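Conserved hypothetical protein (Enterococcus faecalis, PDB 1Z6M) is of unknown function but has a thioredoxin-like fold and a CxxC pair at a helix start, consistent with a thiol-disulfide oxidoreductase. Local coordinates at residues H84-Y88 against L126-K130. Sequence-based numbering, arbitrary orientation.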
loop_
_atom_site.group_PDB
_atom_site.type_symbol
_atom_site.label_atom_id
_atom_site.label_comp_id
_atom_site.label_asym_id
_atom_site.label_seq_id
_atom_site.Cartn_x
_atom_site.Cartn_y
_atom_site.Cartn_z
ATOM N N HIS A 84 -9.438 -2.063 6.951
ATOM C CA HIS A 84 -9.835 -3.036 7.961
ATOM C C HIS A 84 -10.708 -4.153 7.401
ATOM O O HIS A 84 -11.132 -5.029 8.156
ATOM C CB HIS A 84 -10.505 -2.322 9.139
ATOM C CG HIS A 84 -9.694 -1.184 9.667
ATOM N ND1 HIS A 84 -10.261 -0.086 10.273
ATOM C CD2 HIS A 84 -8.358 -0.952 9.639
ATOM C CE1 HIS A 84 -9.307 0.766 10.611
ATOM N NE2 HIS A 84 -8.145 0.268 10.230
ATOM N N TYR A 85 -10.951 -4.117 6.084
ATOM C CA TYR A 85 -11.709 -5.143 5.367
ATOM C C TYR A 85 -10.795 -6.041 4.531
ATOM O O TYR A 85 -11.260 -6.821 3.699
ATOM C CB TYR A 85 -12.812 -4.500 4.495
ATOM C CG TYR A 85 -13.953 -3.965 5.323
ATOM C CD1 TYR A 85 -13.877 -2.722 5.951
ATOM C CD2 TYR A 85 -15.109 -4.721 5.500
ATOM C CE1 TYR A 85 -14.920 -2.242 6.737
ATOM C CE2 TYR A 85 -16.153 -4.256 6.280
ATOM C CZ TYR A 85 -16.052 -3.016 6.900
ATOM O OH TYR A 85 -17.086 -2.548 7.681
ATOM N N ILE A 86 -9.489 -5.922 4.766
ATOM C CA ILE A 86 -8.493 -6.678 4.037
ATOM C C ILE A 86 -8.245 -8.009 4.721
ATOM O O ILE A 86 -7.940 -8.065 5.918
ATOM C CB ILE A 86 -7.190 -5.846 3.862
ATOM C CG1 ILE A 86 -7.438 -4.705 2.864
ATOM C CG2 ILE A 86 -6.008 -6.726 3.445
ATOM C CD1 ILE A 86 -7.627 -5.143 1.411
ATOM N N ASP A 87 -8.393 -9.074 3.937
ATOM C CA ASP A 87 -8.229 -10.431 4.420
ATOM C C ASP A 87 -6.779 -10.850 4.290
ATOM O O ASP A 87 -6.356 -11.333 3.241
ATOM C CB ASP A 87 -9.123 -11.388 3.632
ATOM C CG ASP A 87 -9.081 -12.808 4.174
ATOM O OD1 ASP A 87 -8.319 -13.066 5.138
ATOM O OD2 ASP A 87 -9.803 -13.670 3.630
ATOM N N TYR A 88 -6.016 -10.670 5.365
ATOM C CA TYR A 88 -4.593 -10.987 5.344
ATOM C C TYR A 88 -4.289 -12.476 5.194
ATOM O O TYR A 88 -3.167 -12.839 4.847
ATOM C CB TYR A 88 -3.862 -10.392 6.558
ATOM C CG TYR A 88 -3.704 -8.894 6.459
ATOM C CD1 TYR A 88 -4.644 -8.038 7.033
ATOM C CD2 TYR A 88 -2.634 -8.332 5.767
ATOM C CE1 TYR A 88 -4.512 -6.658 6.936
ATOM C CE2 TYR A 88 -2.490 -6.953 5.660
ATOM C CZ TYR A 88 -3.437 -6.119 6.236
ATOM O OH TYR A 88 -3.289 -4.754 6.134
ATOM N N LEU A 126 -17.309 -7.332 1.348
ATOM C CA LEU A 126 -16.202 -7.604 2.266
ATOM C C LEU A 126 -16.672 -7.745 3.717
ATOM O O LEU A 126 -17.785 -7.339 4.061
ATOM C CB LEU A 126 -15.140 -6.493 2.138
ATOM C CG LEU A 126 -14.610 -6.193 0.726
ATOM C CD1 LEU A 126 -13.672 -5.003 0.742
ATOM C CD2 LEU A 126 -13.909 -7.405 0.122
ATOM N N LYS A 127 -15.799 -8.286 4.552
ATOM C CA LYS A 127 -16.114 -8.484 5.953
ATOM C C LYS A 127 -15.127 -7.743 6.846
ATOM O O LYS A 127 -13.943 -7.823 6.590
ATOM C CB LYS A 127 -16.139 -9.980 6.272
ATOM C CG LYS A 127 -16.194 -10.311 7.731
ATOM C CD LYS A 127 -17.600 -10.129 8.302
ATOM C CE LYS A 127 -17.641 -10.339 9.807
ATOM N NZ LYS A 127 -16.356 -9.988 10.413
ATOM N N GLU A 128 -15.629 -7.041 7.855
ATOM C CA GLU A 128 -14.764 -6.265 8.751
ATOM C C GLU A 128 -13.878 -7.218 9.534
ATOM O O GLU A 128 -14.364 -8.211 10.073
ATOM C CB GLU A 128 -15.597 -5.392 9.697
ATOM C CG GLU A 128 -14.789 -4.346 10.483
ATOM C CD GLU A 128 -14.115 -4.905 11.729
ATOM O OE1 GLU A 128 -14.664 -5.841 12.363
ATOM O OE2 GLU A 128 -13.030 -4.401 12.076
ATOM N N GLN A 129 -12.581 -6.919 9.578
ATOM C CA GLN A 129 -11.617 -7.772 10.262
ATOM C C GLN A 129 -10.357 -7.011 10.627
ATOM O O GLN A 129 -9.247 -7.441 10.304
ATOM C CB GLN A 129 -11.283 -9.001 9.410
ATOM C CG GLN A 129 -10.924 -8.701 7.950
ATOM C CD GLN A 129 -10.977 -9.944 7.092
ATOM O OE1 GLN A 129 -10.124 -10.827 7.196
ATOM N NE2 GLN A 129 -11.999 -10.030 6.250
ATOM N N LYS A 130 -10.532 -5.892 11.326
ATOM C CA LYS A 130 -9.389 -5.069 11.731
ATOM C C LYS A 130 -8.386 -5.916 12.516
ATOM O O LYS A 130 -8.764 -6.664 13.419
ATOM C CB LYS A 130 -9.844 -3.868 12.564
ATOM C CG LYS A 130 -8.735 -2.872 12.924
ATOM C CD LYS A 130 -9.311 -1.654 13.641
ATOM C CE LYS A 130 -8.239 -0.702 14.142
ATOM N NZ LYS A 130 -8.858 0.361 14.992
HETATM O O HOH W 1 -13.125 -8.946 3.518
HETATM O O HOH W 2 -7.928 -6.349 7.979
HETATM O O HOH W 3 -7.507 -10.667 7.962
#
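The phenol ring of Tyr85 packs against the Lys127-Glu128 backbone, with Leu126 CB at its side, and this is the tight part of the contact. Glu128 CA lies over one ring face, 3.8 Å from the Tyr85 centroid, shifted toward the rim. Tyr85 CE2 comes within 3.2 Å of Glu128 N, while Leu126 CB meets Tyr85 CD2 at 3.8 Å. With CG anti to its carbonyl carbon, chi1 -73° sets the Tyr85 ring against the Lys127-Glu128 peptide, and its hydroxyl continues to Glu121 of helix 113-123.

One direct hydrogen bond joins the backbones: Gln129 N donates its N-H to His84 O at 2.8 Å, with an N-H...O angle of 157°. Beside it, the extended Lys130 chain runs alongside the imidazole; its CD sits 3.8 Å from the His84 centroid, only 9° off the normal, a CH-pi contact. Asp70 holds His84 NE2 by a hydrogen bond.

The Gln129 end is looser and hydrated. Its NE2 bonds back to Lys127 O, in the amide's own plane but above that carbonyl's plane. Its OE1 reaches Tyr88 N through water 3, and the two bonds together set the amide's orientation. Water 2 links Ile86 O and Gln129 O, and water 1 links Tyr85 O (2.8 Å) and Lys127 N (2.9 Å).

Both segments are interhelical loops, one following helix 77-83 and the other preceding helix 132-145. Their pairing falls within the helical region inserted between strands 62-68 and 152-155, a helical insertion in a thioredoxin-like fold, as in DsbA-like proteins.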